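PDB 1ZB1: vacuolar-sorting protein BRO1 from Saccharomyces cerevisiae, which recruits the deubiquitinase DOA4 to endosomes and helps sort cargo proteins into the intralumenal vesicles of the multivesicular body. Local coordinates for residues 347-350 / 351-354; 157-160 / 161-164; 202-205 / 206-209. All coordinates share one frame; numbering follows the deposited sequence.

Contact 1 of 3, residues 347-350 / 351-354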
# COMPACT_ATOMS: atom_id res chain seq x y z
N PRO A 347 5.00 -3.05 -10.74
CA PRO A 347 4.93 -2.59 -12.12
C PRO A 347 4.92 -1.07 -12.08
O PRO A 347 4.78 -0.49 -11.00
CB PRO A 347 3.61 -3.17 -12.60
CG PRO A 347 2.76 -3.03 -11.38
CD PRO A 347 3.68 -3.49 -10.27
N THR A 348 5.09 -0.40 -13.21
CA THR A 348 5.06 1.06 -13.19
C THR A 348 3.61 1.53 -13.20
O THR A 348 2.73 0.79 -13.66
CB THR A 348 5.78 1.67 -14.41
OG1 THR A 348 5.21 1.13 -15.61
CG2 THR A 348 7.27 1.36 -14.37
N TRP A 349 3.35 2.73 -12.68
CA TRP A 349 1.99 3.28 -12.69
C TRP A 349 1.60 3.40 -14.16
O TRP A 349 0.46 3.15 -14.54
CB TRP A 349 1.96 4.68 -12.04
CG TRP A 349 0.76 5.55 -12.44
CD1 TRP A 349 0.81 6.81 -12.96
CD2 TRP A 349 -0.64 5.20 -12.38
NE1 TRP A 349 -0.47 7.28 -13.22
CE2 TRP A 349 -1.37 6.30 -12.87
CE3 TRP A 349 -1.34 4.05 -11.95
CZ2 TRP A 349 -2.77 6.30 -12.95
CZ3 TRP A 349 -2.74 4.06 -12.04
CH2 TRP A 349 -3.43 5.17 -12.53
N GLU A 350 2.58 3.76 -14.99
CA GLU A 350 2.37 3.91 -16.43
C GLU A 350 1.78 2.64 -17.05
O GLU A 350 0.88 2.71 -17.89
CB GLU A 350 3.69 4.25 -17.13
CG GLU A 350 4.24 5.65 -16.85
CD GLU A 350 4.99 5.76 -15.53
OE1 GLU A 350 5.65 6.80 -15.31
OE2 GLU A 350 4.94 4.82 -14.71
N LYS A 351 2.29 1.48 -16.64
CA LYS A 351 1.81 0.20 -17.15
C LYS A 351 0.43 -0.17 -16.61
O LYS A 351 -0.34 -0.85 -17.27
CB LYS A 351 2.81 -0.91 -16.84
CG LYS A 351 4.14 -0.75 -17.58
CD LYS A 351 5.08 -1.92 -17.30
CE LYS A 351 6.40 -1.75 -18.04
NZ LYS A 351 7.30 -2.93 -17.85
N ILE A 352 0.13 0.27 -15.39
CA ILE A 352 -1.17 -0.01 -14.79
C ILE A 352 -2.25 0.81 -15.51
O ILE A 352 -3.34 0.32 -15.79
CB ILE A 352 -1.18 0.36 -13.28
CG1 ILE A 352 -0.38 -0.67 -12.48
CG2 ILE A 352 -2.62 0.44 -12.77
CD1 ILE A 352 -0.18 -0.29 -11.01
N LEU A 353 -1.91 2.05 -15.84
CA LEU A 353 -2.84 2.95 -16.51
C LEU A 353 -3.04 2.68 -18.00
O LEU A 353 -4.15 2.80 -18.53
CB LEU A 353 -2.36 4.39 -16.32
CG LEU A 353 -3.12 5.53 -17.01
CD1 LEU A 353 -4.54 5.62 -16.45
CD2 LEU A 353 -2.38 6.84 -16.79
N GLU A 354 -1.96 2.31 -18.66
CA GLU A 354 -1.94 2.06 -20.09
C GLU A 354 -3.15 1.37 -20.74
O GLU A 354 -3.68 1.87 -21.73
CB GLU A 354 -0.66 1.30 -20.44
CG GLU A 354 -0.34 1.20 -21.91
CD GLU A 354 1.12 0.88 -22.15
OE1 GLU A 354 1.97 1.76 -21.89
OE2 GLU A 354 1.42 -0.26 -22.58
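The N-terminal cap of helix 349-371 is built here, with Thr348 as the N-cap, its hydroxyl taking the backbone N-H of Lys351 in the first turn. Thr348 OG1 accepts this hydrogen bond from Lys351 N at 3.1 Å, with an N-H...O angle of 145°. The hydroxyl can turn to the amide because it sits between the backbone N and the carbonyl carbon of its own residue (chi1 55°). The aliphatic chain of Lys351 lies obliquely against the same oxygen, its CG close to OG1, before running straight outward to the exposed amine. Thr348 O is gripped by Ile352 N and, weakly, by Lys351 N; regular helical bonding follows, from Leu353 N to Trp349 O at 2.9 Å and from Glu354 N to Glu350 O.

The buried side of this turn is carried by Trp349. Leu353 CB stands over one face of the indole, 4.0 Å from the centroid of its six-membered ring and 13° off the ring normal, a CH-pi contact. Ile352 meets the ring obliquely, with CG2 3.7 Å from Trp349 CZ3, while its other branch reaches back so that CD1 lies 4.0 Å from Pro347 CG. In this chain Trp349, Ile352 and Leu353 pack on helices 65-86, 118-139 and 146-165 of the mainly helical Bro1 domain, Trp349 meeting Tyr76 edge-to-face and Ile352 touching Phe133. A side chain accepting from a first-turn amide, as Thr348 does, is the classic helix N-cap.

Contact 2 of 3, residues 157-160 / 161-164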
# COMPACT_ATOMS: atom_id res chain seq x y z
N SER A 157 2.74 0.52 -6.17
CA SER A 157 3.15 1.25 -7.36
C SER A 157 2.50 2.64 -7.47
O SER A 157 3.17 3.61 -7.82
CB SER A 157 2.83 0.41 -8.60
OG SER A 157 3.20 1.08 -9.79
N CYS A 158 1.20 2.73 -7.19
CA CYS A 158 0.50 4.01 -7.27
C CYS A 158 1.00 5.04 -6.25
O CYS A 158 1.22 6.21 -6.60
CB CYS A 158 -1.01 3.80 -7.08
SG CYS A 158 -1.80 2.84 -8.41
N PHE A 159 1.17 4.63 -4.99
CA PHE A 159 1.66 5.56 -3.96
C PHE A 159 3.09 6.01 -4.23
O PHE A 159 3.46 7.15 -3.92
CB PHE A 159 1.59 4.90 -2.58
CG PHE A 159 0.20 4.86 -2.00
CD1 PHE A 159 -0.55 6.03 -1.88
CD2 PHE A 159 -0.34 3.66 -1.53
CE1 PHE A 159 -1.82 6.02 -1.30
CE2 PHE A 159 -1.61 3.64 -0.95
CZ PHE A 159 -2.36 4.82 -0.83
N GLU A 160 3.88 5.12 -4.80
CA GLU A 160 5.27 5.42 -5.14
C GLU A 160 5.32 6.51 -6.21
O GLU A 160 6.08 7.47 -6.10
CB GLU A 160 5.96 4.15 -5.64
CG GLU A 160 7.38 4.36 -6.14
CD GLU A 160 8.05 3.05 -6.51
OE1 GLU A 160 7.57 2.37 -7.45
OE2 GLU A 160 9.06 2.70 -5.86
N TYR A 161 4.50 6.36 -7.25
CA TYR A 161 4.44 7.34 -8.33
C TYR A 161 4.00 8.70 -7.79
O TYR A 161 4.52 9.75 -8.20
CB TYR A 161 3.45 6.89 -9.41
CG TYR A 161 3.33 7.84 -10.58
CD1 TYR A 161 4.15 7.70 -11.70
CD2 TYR A 161 2.40 8.88 -10.57
CE1 TYR A 161 4.05 8.57 -12.78
CE2 TYR A 161 2.29 9.77 -11.64
CZ TYR A 161 3.12 9.60 -12.75
OH TYR A 161 3.01 10.45 -13.83
N LEU A 162 3.03 8.68 -6.88
CA LEU A 162 2.55 9.91 -6.27
C LEU A 162 3.66 10.63 -5.49
O LEU A 162 3.83 11.85 -5.60
CB LEU A 162 1.39 9.59 -5.31
CG LEU A 162 0.03 9.29 -5.97
CD1 LEU A 162 -0.91 8.71 -4.92
CD2 LEU A 162 -0.57 10.56 -6.57
N SER A 163 4.43 9.89 -4.70
CA SER A 163 5.48 10.51 -3.90
C SER A 163 6.60 11.08 -4.76
O SER A 163 7.21 12.09 -4.40
CB SER A 163 6.08 9.52 -2.90
OG SER A 163 6.85 8.53 -3.56
N GLU A 164 6.87 10.45 -5.90
CA GLU A 164 7.93 10.92 -6.78
C GLU A 164 7.51 11.94 -7.83
O GLU A 164 8.36 12.61 -8.42
CB GLU A 164 8.59 9.73 -7.48
CG GLU A 164 9.05 8.63 -6.54
CD GLU A 164 9.78 7.50 -7.25
OE1 GLU A 164 9.38 7.15 -8.38
OE2 GLU A 164 10.74 6.97 -6.68
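Backbone hydrogen bonds join these two successive turns near the C-terminal end of helix 146-165: Tyr161 N to Ser157 O at 3.1 Å, Leu162 N to Cys158 O, Ser163 N to Phe159 O at 3.0 Å, and Glu164 N to Glu160 O. A side-chain bond adds to them, for Ser163 OG donates to Glu160 O at 2.9 Å. With chi1 at 71° the hydroxyl folds back over the preceding turn, and it reaches that carbonyl from the same face as Glu164 N, so two donors grip one oxygen. This is a serine hydroxyl bonding back to the carbonyl three residues earlier, as is common within alpha-helices, in a helix whose inner side packs on helices 118-139, 176-198 and 349-371 of the Bro1 domain.

Between the two segments, one apolar side-chain pair meets: Phe159 and Leu162 approach obliquely, CD1 to CD1 at 4.1 Å. Phe159 continues onto Leu182 and Ala183, and Leu162 onto Leu126.

Among the charged groups, Glu160 and Glu164 lie side by side and point the same way, their carboxylate planes 17° apart. Glu160 OE2 and Glu164 OE2 are 4.7 Å from each other; Arg180 makes a long, weak ion pair with each and would be expected to offset any repulsion between the two carboxylates.

Contact 3 of 3, residues 202-205 / 206-209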
# COMPACT_ATOMS: atom_id res chain seq x y z
N GLN A 202 1.80 -27.16 1.95
CA GLN A 202 2.43 -28.28 2.64
C GLN A 202 3.87 -28.51 2.20
O GLN A 202 4.72 -28.88 3.01
CB GLN A 202 1.61 -29.55 2.42
CG GLN A 202 0.18 -29.46 2.94
CD GLN A 202 -0.56 -30.78 2.84
OE1 GLN A 202 -0.20 -31.77 3.48
NE2 GLN A 202 -1.62 -30.80 2.03
N ILE A 203 4.15 -28.30 0.92
CA ILE A 203 5.49 -28.50 0.39
C ILE A 203 6.45 -27.36 0.73
O ILE A 203 7.52 -27.59 1.29
CB ILE A 203 5.46 -28.68 -1.15
CG1 ILE A 203 4.75 -29.98 -1.52
CG2 ILE A 203 6.88 -28.67 -1.70
CD1 ILE A 203 3.28 -30.03 -1.16
N SER A 204 6.05 -26.14 0.39
CA SER A 204 6.87 -24.96 0.64
C SER A 204 7.13 -24.71 2.13
O SER A 204 8.18 -24.19 2.50
CB SER A 204 6.22 -23.72 0.03
OG SER A 204 6.15 -23.81 -1.39
N SER A 205 6.17 -25.08 2.97
CA SER A 205 6.30 -24.88 4.41
C SER A 205 7.44 -25.70 5.01
O SER A 205 7.69 -25.64 6.21
CB SER A 205 5.00 -25.25 5.12
OG SER A 205 4.75 -26.64 5.06
N LYS A 206 8.13 -26.47 4.16
CA LYS A 206 9.24 -27.31 4.60
C LYS A 206 10.57 -26.72 4.14
O LYS A 206 11.64 -27.15 4.58
CB LYS A 206 9.05 -28.73 4.04
CG LYS A 206 9.53 -29.86 4.95
CD LYS A 206 11.04 -29.92 5.07
CE LYS A 206 11.49 -31.25 5.68
NZ LYS A 206 10.88 -31.50 7.01
N GLN A 207 10.51 -25.74 3.24
CA GLN A 207 11.70 -25.08 2.72
C GLN A 207 12.19 -24.04 3.71
O GLN A 207 12.15 -22.83 3.44
CB GLN A 207 11.40 -24.41 1.38
CG GLN A 207 11.28 -25.36 0.20
CD GLN A 207 11.07 -24.62 -1.11
OE1 GLN A 207 10.02 -24.03 -1.35
NE2 GLN A 207 12.09 -24.64 -1.97
N TYR A 208 12.65 -24.52 4.86
CA TYR A 208 13.14 -23.68 5.94
C TYR A 208 13.94 -22.47 5.48
O TYR A 208 13.64 -21.34 5.87
CB TYR A 208 13.96 -24.53 6.91
CG TYR A 208 13.15 -25.66 7.51
CD1 TYR A 208 13.78 -26.79 8.04
CD2 TYR A 208 11.76 -25.61 7.55
CE1 TYR A 208 13.04 -27.83 8.59
CE2 TYR A 208 11.01 -26.64 8.09
CZ TYR A 208 11.65 -27.75 8.61
OH TYR A 208 10.91 -28.78 9.13
N THR A 209 14.95 -22.71 4.66
CA THR A 209 15.79 -21.63 4.17
C THR A 209 14.99 -20.53 3.46
O THR A 209 15.21 -19.34 3.68
CB THR A 209 16.87 -22.20 3.22
OG1 THR A 209 17.68 -21.13 2.71
CG2 THR A 209 16.23 -22.95 2.07
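At the edge of the Tyr208 ring, near its plane, lies Ser205 O, 3.9 Å from Tyr208 CE2, while Lys206 O sits over one face, 3.3 Å above the ring plane and offset toward the rim. Beyond these segments the same ring packs on Tyr262 and Leu265 of helix 242-269. The Lys206 chain, bent at chi2 (-70°) and again at chi4, brings its amine round to the phenol, where NZ makes a weak hydrogen bond to Tyr208 OH at 3.4 Å.

The carboxamide of Gln207 turns back alongside Ser204, with OE1 3.8 Å from Ser204 CA. In the backbone, Gln207 N bonds to Ser204 O at 2.9 Å, but the donor stands above the carbonyl plane, 57° out of it. Ser205 OG donates to Gln202 O at 3.0 Å, likewise from above that carbonyl's plane, and its placement between the backbone N and the carbonyl carbon (chi1 69°) directs it back along the chain.

Gln207 occupies the N-cap position of helix 208-230. The 3-10 segment carries the chain at the surface from helix 176-198 towards that helix, and the last step is an inverse gamma turn centred on Gln207, whose Tyr208 N to Lys206 O bond is weak.

Contacts 1 and 2 are neighbours, with centres about 11 Å apart, and they join helix 349-371 to helix 146-165: Pro347 O lies 2.5 Å from Ser157 OG, a probable hydrogen bond, and Glu350 packs on Tyr161. Contact 2 is mostly buried, with its glutamates toward the outside, whereas contact 1 is half core and half surface. Contact 3 lies at the surface, its centre about 34 Å from either of the others, and leads into helix 208-230. Chemistry follows place. A serine hydroxyl supplements regular helical bonding in contact 2, a threonine caps a starting helix whose inner side packs round Trp349 in contact 1, and irregular turn bonds with exposed polar side chains dominate contact 3.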